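Local atomic coordinates of binary enterotoxin of Clostridium perfringens component a (Clostridium perfringens, PDB entry 5WTZ), a protein that binds NAD+ and, as the enzymatic component of a binary iota-like enterotoxin, ADP-ribosylates actin. Residues Asp132-Gln137 with Ser187-Gly192; His159-Thr164 with Asp207-Lys212. One frame throughout, in Å; residues are numbered along the deposited sequence.

Contact 1. Residues Asp132-Gln137 with Ser187-Gly192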
ATOM      1  N   ASP A 132       8.336 -10.611   6.230  1.00 16.04           N
ATOM      2  CA  ASP A 132       9.112  -9.441   5.801  1.00 18.16           C
ATOM      3  C   ASP A 132       8.305  -8.546   4.892  1.00 18.19           C
ATOM      4  O   ASP A 132       8.842  -7.999   3.942  1.00 16.87           O
ATOM      5  CB  ASP A 132      10.390  -9.875   5.077  1.00 23.16           C
ATOM      6  CG  ASP A 132      11.284 -10.726   5.950  1.00 34.71           C
ATOM      7  OD1 ASP A 132      11.484 -10.349   7.126  1.00 30.38           O
ATOM      8  OD2 ASP A 132      11.760 -11.780   5.468  1.00 42.90           O
ATOM      9  N   THR A 133       7.004  -8.437   5.158  1.00 15.72           N
ATOM     10  CA  THR A 133       6.111  -7.653   4.304  1.00 20.11           C
ATOM     11  C   THR A 133       5.063  -6.935   5.146  1.00 16.77           C
ATOM     12  O   THR A 133       4.396  -7.548   5.987  1.00 19.55           O
ATOM     13  CB  THR A 133       5.379  -8.533   3.251  1.00 14.36           C
ATOM     14  OG1 THR A 133       6.315  -9.362   2.548  1.00 14.08           O
ATOM     15  CG2 THR A 133       4.585  -7.680   2.262  1.00 13.21           C
ATOM     16  N   ASN A 134       4.918  -5.633   4.923  1.00 14.65           N
ATOM     17  CA  ASN A 134       3.768  -4.895   5.421  1.00 12.22           C
ATOM     18  C   ASN A 134       2.758  -4.783   4.293  1.00 20.11           C
ATOM     19  O   ASN A 134       3.071  -4.203   3.243  1.00 16.93           O
ATOM     20  CB  ASN A 134       4.168  -3.508   5.924  1.00 18.10           C
ATOM     21  CG  ASN A 134       5.045  -3.555   7.175  1.00 23.09           C
ATOM     22  OD1 ASN A 134       5.007  -4.508   7.951  1.00 21.32           O
ATOM     23  ND2 ASN A 134       5.824  -2.506   7.378  1.00 24.92           N
ATOM     24  N   PHE A 135       1.570  -5.369   4.490  1.00 17.09           N
ATOM     25  CA  PHE A 135       0.543  -5.410   3.447  1.00 21.57           C
ATOM     26  C   PHE A 135      -0.408  -4.226   3.569  1.00 20.35           C
ATOM     27  O   PHE A 135      -1.264  -4.171   4.455  1.00 19.05           O
ATOM     28  CB  PHE A 135      -0.248  -6.728   3.492  1.00 15.93           C
ATOM     29  CG  PHE A 135       0.547  -7.927   3.023  1.00 14.53           C
ATOM     30  CD1 PHE A 135       0.737  -8.167   1.666  1.00 14.31           C
ATOM     31  CD2 PHE A 135       1.138  -8.788   3.942  1.00 16.63           C
ATOM     32  CE1 PHE A 135       1.491  -9.268   1.230  1.00 14.29           C
ATOM     33  CE2 PHE A 135       1.890  -9.891   3.518  1.00 13.50           C
ATOM     34  CZ  PHE A 135       2.057 -10.129   2.164  1.00 13.51           C
ATOM     35  N   ILE A 136      -0.242  -3.268   2.670  1.00 19.86           N
ATOM     36  CA  ILE A 136      -1.045  -2.059   2.695  1.00 19.74           C
ATOM     37  C   ILE A 136      -2.513  -2.383   2.431  1.00 19.02           C
ATOM     38  O   ILE A 136      -2.854  -3.086   1.479  1.00 22.61           O
ATOM     39  CB  ILE A 136      -0.495  -1.008   1.667  1.00 17.48           C
ATOM     40  CG1 ILE A 136       0.875  -0.502   2.141  1.00 19.60           C
ATOM     41  CG2 ILE A 136      -1.471   0.149   1.499  1.00 13.99           C
ATOM     42  CD1 ILE A 136       1.605   0.369   1.120  1.00 12.16           C
ATOM     43  N   GLN A 137      -3.393  -1.859   3.280  0.55 15.80           N
ATOM     44  CA  GLN A 137      -4.826  -2.090   3.132  0.55 20.16           C
ATOM     45  C   GLN A 137      -5.546  -0.849   2.602  0.55 21.51           C
ATOM     46  O   GLN A 137      -5.736   0.126   3.335  0.55 21.09           O
ATOM     47  CB  GLN A 137      -5.421  -2.518   4.474  0.55 17.99           C
ATOM     48  CG  GLN A 137      -4.677  -3.685   5.111  0.55 17.28           C
ATOM     49  CD  GLN A 137      -4.810  -4.967   4.315  0.55 19.83           C
ATOM     50  OE1 GLN A 137      -5.921  -5.373   3.951  0.55 25.21           O
ATOM     51  NE2 GLN A 137      -3.692  -5.629   4.064  0.55 11.63           N
ATOM     52  N   SER A 187      -1.944  -0.794   7.495  1.00 17.28           N
ATOM     53  CA  SER A 187      -1.375  -1.963   6.857  1.00 18.50           C
ATOM     54  C   SER A 187      -1.406  -3.169   7.807  1.00 20.74           C
ATOM     55  O   SER A 187      -1.583  -3.023   9.018  1.00 20.73           O
ATOM     56  CB  SER A 187       0.064  -1.684   6.414  1.00 16.98           C
ATOM     57  OG  SER A 187       0.168  -0.444   5.712  1.00 21.42           O
ATOM     58  N   LEU A 188      -1.220  -4.349   7.232  1.00 18.47           N
ATOM     59  CA  LEU A 188      -1.183  -5.599   7.971  1.00 20.00           C
ATOM     60  C   LEU A 188       0.232  -6.159   8.050  1.00 18.63           C
ATOM     61  O   LEU A 188       0.921  -6.291   7.030  1.00 19.13           O
ATOM     62  CB  LEU A 188      -2.128  -6.606   7.302  1.00 18.68           C
ATOM     63  CG  LEU A 188      -2.340  -8.012   7.856  1.00 26.76           C
ATOM     64  CD1 LEU A 188      -3.651  -8.534   7.318  1.00 21.45           C
ATOM     65  CD2 LEU A 188      -1.205  -8.948   7.457  1.00 27.72           C
ATOM     66  N   LYS A 189       0.651  -6.515   9.259  1.00 20.58           N
ATOM     67  CA  LYS A 189       1.946  -7.156   9.501  1.00 16.39           C
ATOM     68  C   LYS A 189       1.746  -8.490  10.196  1.00 19.47           C
ATOM     69  O   LYS A 189       1.269  -8.538  11.344  1.00 19.77           O
ATOM     70  CB  LYS A 189       2.838  -6.259  10.350  1.00 17.19           C
ATOM     71  CG  LYS A 189       4.206  -6.835  10.627  1.00 24.92           C
ATOM     72  CD  LYS A 189       4.990  -5.947  11.565  1.00 31.97           C
ATOM     73  CE  LYS A 189       6.429  -6.438  11.688  1.00 33.06           C
ATOM     74  NZ  LYS A 189       7.167  -5.645  12.693  1.00 44.14           N
ATOM     75  N   ALA A 190       2.113  -9.572   9.518  1.00 18.03           N
ATOM     76  CA  ALA A 190       1.867 -10.909  10.057  1.00 21.57           C
ATOM     77  C   ALA A 190       2.753 -11.168  11.281  1.00 18.65           C
ATOM     78  O   ALA A 190       3.911 -10.743  11.334  1.00 17.18           O
ATOM     79  CB  ALA A 190       2.090 -11.971   8.979  1.00 21.71           C
ATOM     80  N   THR A 191       2.177 -11.834  12.279  1.00 15.34           N
ATOM     81  CA  THR A 191       2.829 -12.108  13.548  1.00 19.26           C
ATOM     82  C   THR A 191       2.815 -13.595  13.861  1.00 20.76           C
ATOM     83  O   THR A 191       3.373 -14.023  14.866  1.00 19.31           O
ATOM     84  CB  THR A 191       2.149 -11.348  14.720  1.00 21.06           C
ATOM     85  OG1 THR A 191       0.784 -11.774  14.849  1.00 19.90           O
ATOM     86  CG2 THR A 191       2.175  -9.847  14.476  1.00 20.44           C
ATOM     87  N   GLY A 192       2.134 -14.382  13.027  1.00 21.11           N
ATOM     88  CA  GLY A 192       2.077 -15.822  13.231  1.00 19.79           C
ATOM     89  C   GLY A 192       1.287 -16.522  12.141  1.00 26.76           C
ATOM     90  O   GLY A 192       0.480 -15.891  11.456  1.00 21.31           O
TER
HETATM   91  O   HOH W   1       3.245  -9.625   6.876  1.00 22.02           O
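Phe-135 lays the CD2 edge of its ring against Leu-188, CD2 of the ring lying 4.2 Å from CD2 of the leucine. One face of the ring is covered from within its own segment, by Thr-133 CG2, 3.5 Å above the plane and over its middle. Beneath these side chains the two residues form an antiparallel hydrogen-bonded pair, Phe-135 N to Leu-188 O and Leu-188 N to Phe-135 O both measuring 2.8 Å. Phe-135 O also accepts Gln-137 NE2 at 2.9 Å, the two donors reaching it from opposite faces of the carbonyl plane. The bend of Gln-137 at chi2 (-66°) folds its amide back over that oxygen and brings NE2 to 3.7 Å from Leu-188 CB. On the opposite face Ser-187 OG touches Ile-136 CG1, and Asn-134 OD1 rests on Lys-189 CG at 3.6 Å; Ser-187 OG and Asn-134 ND2 both bond to Gln-213. Strand 134-136 thus edges the five-stranded mixed sheet, with helix 120-130 meeting Phe-135 and Ala-190 on one face, and strand 358-364 of the other five-stranded sheet touching Asn-134 and Ile-136.

Contact 2. Residues His159-Thr164 with Asp207-Lys212; sequences HLKLPT and DADLIK
His-159 and Asp-207 point the same way from neighbouring strands and supply the side-chain hydrogen bond of the contact, ND1 of the histidine giving its proton to OD1 of the aspartate at 2.8 Å. The carboxylate oxygen lies almost exactly in the ring plane; ND1 meets it from 38° above the carboxylate plane, and the two flat groups are turned 62° apart. His-159 NE2 bonds to Asp-11 and the ring stacks with Tyr-93 and Tyr-95, so hydrogen bonds at both ring nitrogens, together with the tyrosine stacking, hold the ring's rotation.

Three backbone bonds join the strands: Ala-208 N to His-159 O at 3.1 Å, Lys-161 N to Ala-208 O at 2.7 Å, and Leu-210 N to Lys-161 O at 3.0 Å. Ala-208 uses both its N and its O while Lys-161 does the same from the other side, the alternation expected of parallel pairing. These are strands 156-162 and 201-211, the parallel pair of a mixed sheet with strand order 1-3-5-4-2, 201-211 in its middle and 156-162 next to it, in a domain of the ADP-ribosyltransferase exoenzyme family.

Among the apolar contacts, Leu-160 and Ala-208 lie on the face opposite His-159. Leu-160, with CG trans to its backbone nitrogen (chi1 -177°), swings CD1 over the neighbouring strand to 3.9 Å from Ala-208 CB and puts CD2 beside CD1 of Leu-210. Leu-162 CD2 meets Leu-210 CB at 3.8 Å, and Pro-163, just past the strand end, crosses Leu-210 at roughly a right angle. Leu-160 and Leu-162 also pack on Val-94 of strand 92-98.

Charged groups share the histidine's face. Lys-161 and Asp-209 run side by side, and the lysine's aliphatic stem, through CB, meets the carboxylate oxygen OD1 of Asp-209 at 3.6 Å, whereas Lys-161 NZ stays 5.5 Å from Asp-209 OD1, too far for a salt bridge.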
ATOM      1  N   HIS A 159      -6.701 -13.086  11.759  1.00 21.91           N
ATOM      2  CA  HIS A 159      -6.944 -12.793  13.157  1.00 19.64           C
ATOM      3  C   HIS A 159      -6.108 -11.554  13.496  1.00 25.87           C
ATOM      4  O   HIS A 159      -4.932 -11.664  13.825  1.00 24.06           O
ATOM      5  CB  HIS A 159      -6.567 -14.012  14.002  1.00 21.14           C
ATOM      6  CG  HIS A 159      -6.743 -13.831  15.475  1.00 22.65           C
ATOM      7  ND1 HIS A 159      -5.808 -14.264  16.386  1.00 28.28           N
ATOM      8  CD2 HIS A 159      -7.765 -13.314  16.198  1.00 24.10           C
ATOM      9  CE1 HIS A 159      -6.230 -13.998  17.611  1.00 27.11           C
ATOM     10  NE2 HIS A 159      -7.418 -13.425  17.524  1.00 27.37           N
ATOM     11  N   LEU A 160      -6.737 -10.385  13.393  1.00 20.40           N
ATOM     12  CA  LEU A 160      -6.047  -9.099  13.324  1.00 20.67           C
ATOM     13  C   LEU A 160      -6.163  -8.332  14.626  1.00 27.33           C
ATOM     14  O   LEU A 160      -7.270  -8.140  15.136  1.00 27.75           O
ATOM     15  CB  LEU A 160      -6.625  -8.263  12.167  1.00 19.01           C
ATOM     16  CG  LEU A 160      -5.978  -6.892  11.895  1.00 18.80           C
ATOM     17  CD1 LEU A 160      -4.524  -7.019  11.434  1.00 20.42           C
ATOM     18  CD2 LEU A 160      -6.791  -6.112  10.871  1.00 17.29           C
ATOM     19  N   LYS A 161      -5.017  -7.901  15.156  1.00 25.76           N
ATOM     20  CA  LYS A 161      -4.966  -7.175  16.424  1.00 24.62           C
ATOM     21  C   LYS A 161      -4.955  -5.670  16.180  1.00 26.78           C
ATOM     22  O   LYS A 161      -3.994  -5.120  15.633  1.00 28.25           O
ATOM     23  CB  LYS A 161      -3.745  -7.594  17.241  1.00 21.79           C
ATOM     24  CG  LYS A 161      -3.711  -6.997  18.650  1.00 31.28           C
ATOM     25  CD  LYS A 161      -2.450  -7.368  19.410  1.00 36.74           C
ATOM     26  CE  LYS A 161      -2.552  -6.939  20.869  1.00 40.02           C
ATOM     27  NZ  LYS A 161      -1.313  -7.247  21.650  1.00 40.33           N
ATOM     28  N   LEU A 162      -6.036  -5.016  16.586  1.00 23.25           N
ATOM     29  CA  LEU A 162      -6.163  -3.570  16.465  1.00 25.70           C
ATOM     30  C   LEU A 162      -5.626  -2.914  17.722  1.00 26.06           C
ATOM     31  O   LEU A 162      -6.083  -3.219  18.821  1.00 27.19           O
ATOM     32  CB  LEU A 162      -7.631  -3.171  16.251  1.00 21.26           C
ATOM     33  CG  LEU A 162      -8.437  -3.881  15.168  1.00 24.82           C
ATOM     34  CD1 LEU A 162      -9.853  -3.327  15.152  1.00 29.24           C
ATOM     35  CD2 LEU A 162      -7.769  -3.718  13.819  1.00 23.99           C
ATOM     36  N   PRO A 163      -4.642  -2.013  17.582  1.00 25.42           N
ATOM     37  CA  PRO A 163      -4.115  -1.385  18.800  1.00 31.84           C
ATOM     38  C   PRO A 163      -5.079  -0.381  19.431  1.00 33.62           C
ATOM     39  O   PRO A 163      -6.061   0.021  18.800  1.00 34.48           O
ATOM     40  CB  PRO A 163      -2.849  -0.681  18.313  1.00 26.97           C
ATOM     41  CG  PRO A 163      -3.039  -0.477  16.851  1.00 19.66           C
ATOM     42  CD  PRO A 163      -3.930  -1.593  16.361  1.00 19.42           C
ATOM     43  N   THR A 164      -4.787  -0.002  20.674  1.00 30.80           N
ATOM     44  CA  THR A 164      -5.476   1.079  21.371  1.00 29.83           C
ATOM     45  C   THR A 164      -5.606   2.332  20.496  1.00 26.11           C
ATOM     46  O   THR A 164      -4.698   2.648  19.729  1.00 27.97           O
ATOM     47  CB  THR A 164      -4.730   1.435  22.683  1.00 34.42           C
ATOM     48  OG1 THR A 164      -4.723   0.293  23.542  1.00 33.48           O
ATOM     49  CG2 THR A 164      -5.408   2.580  23.413  1.00 39.63           C
ATOM     50  N   ASP A 207      -2.208 -14.682  11.960  1.00 17.21           N
ATOM     51  CA  ASP A 207      -2.227 -13.710  13.041  1.00 19.44           C
ATOM     52  C   ASP A 207      -1.498 -12.481  12.520  1.00 21.03           C
ATOM     53  O   ASP A 207      -0.460 -12.603  11.861  1.00 21.53           O
ATOM     54  CB  ASP A 207      -1.549 -14.238  14.305  1.00 23.06           C
ATOM     55  CG  ASP A 207      -2.365 -15.323  15.008  1.00 27.26           C
ATOM     56  OD1 ASP A 207      -3.613 -15.277  14.977  1.00 26.06           O
ATOM     57  OD2 ASP A 207      -1.746 -16.214  15.617  1.00 28.24           O
ATOM     58  N   ALA A 208      -2.041 -11.302  12.797  1.00 22.08           N
ATOM     59  CA  ALA A 208      -1.398 -10.068  12.349  1.00 19.23           C
ATOM     60  C   ALA A 208      -1.718  -8.867  13.230  1.00 20.16           C
ATOM     61  O   ALA A 208      -2.732  -8.838  13.956  1.00 26.12           O
ATOM     62  CB  ALA A 208      -1.798  -9.768  10.910  1.00 18.54           C
ATOM     63  N   ASP A 209      -0.847  -7.874  13.133  1.00 18.27           N
ATOM     64  CA  ASP A 209      -1.050  -6.573  13.758  1.00 26.47           C
ATOM     65  C   ASP A 209      -1.499  -5.531  12.742  1.00 22.28           C
ATOM     66  O   ASP A 209      -0.997  -5.471  11.608  1.00 19.91           O
ATOM     67  CB  ASP A 209       0.229  -6.065  14.422  1.00 21.54           C
ATOM     68  CG  ASP A 209       0.579  -6.806  15.702  1.00 23.14           C
ATOM     69  OD1 ASP A 209      -0.238  -7.560  16.260  1.00 23.23           O
ATOM     70  OD2 ASP A 209       1.709  -6.615  16.156  1.00 24.82           O
ATOM     71  N   LEU A 210      -2.432  -4.692  13.161  1.00 16.28           N
ATOM     72  CA  LEU A 210      -2.755  -3.502  12.402  1.00 21.46           C
ATOM     73  C   LEU A 210      -1.706  -2.453  12.740  1.00 21.96           C
ATOM     74  O   LEU A 210      -1.583  -2.060  13.900  1.00 23.07           O
ATOM     75  CB  LEU A 210      -4.158  -2.999  12.743  1.00 22.81           C
ATOM     76  CG  LEU A 210      -4.672  -1.871  11.850  1.00 29.86           C
ATOM     77  CD1 LEU A 210      -5.519  -2.423  10.713  1.00 33.17           C
ATOM     78  CD2 LEU A 210      -5.449  -0.877  12.682  1.00 28.25           C
ATOM     79  N   ILE A 211      -0.934  -2.037  11.739  1.00 22.03           N
ATOM     80  CA  ILE A 211       0.104  -1.031  11.915  1.00 23.27           C
ATOM     81  C   ILE A 211      -0.147   0.139  10.982  1.00 23.74           C
ATOM     82  O   ILE A 211      -0.877   0.027   9.994  1.00 21.64           O
ATOM     83  CB  ILE A 211       1.519  -1.582  11.641  1.00 19.59           C
ATOM     84  CG1 ILE A 211       1.701  -1.857  10.145  1.00 18.69           C
ATOM     85  CG2 ILE A 211       1.801  -2.811  12.504  1.00 26.92           C
ATOM     86  CD1 ILE A 211       3.175  -1.877   9.686  1.00 22.57           C
ATOM     87  N   LYS A 212       0.458   1.273  11.303  1.00 22.05           N
ATOM     88  CA  LYS A 212       0.305   2.448  10.469  1.00 20.56           C
ATOM     89  C   LYS A 212       1.656   2.848   9.915  1.00 27.23           C
ATOM     90  O   LYS A 212       2.556   3.219  10.666  1.00 26.23           O
ATOM     91  CB  LYS A 212      -0.311   3.604  11.262  1.00 20.83           C
ATOM     92  CG  LYS A 212      -0.781   4.760  10.395  1.00 29.66           C
ATOM     93  CD  LYS A 212      -1.459   5.817  11.243  1.00 42.83           C
ATOM     94  CE  LYS A 212      -2.802   6.207  10.662  1.00 49.17           C
ATOM     95  NZ  LYS A 212      -2.658   6.730   9.277  1.00 52.58           N
TER

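Overall arrangement
Contacts 1 and 2 belong to one sheet and have their centres about 9 Å apart. Strands 187-198 and 201-211, consecutive in the chain and antiparallel, connect them directly: Thr-191 N lies 2.8 Å from Asp-207 O and Ser-187 N 2.8 Å from Ile-211 O, both probable hydrogen bonds. Between these, Lys-189 O packs 3.3 Å from Ala-208 CB. Thr-191 and Gly-192 together face Asp-207, forming a classic beta bulge. Contact 1 pairs an outermost strand with its neighbour, whereas contact 2 lies further in. Both belong to the N-terminal ADP-ribosyltransferase-like half of the chain, whereas the NAD+ pocket is built from residues between Leu-250 and Glu-384 in the second.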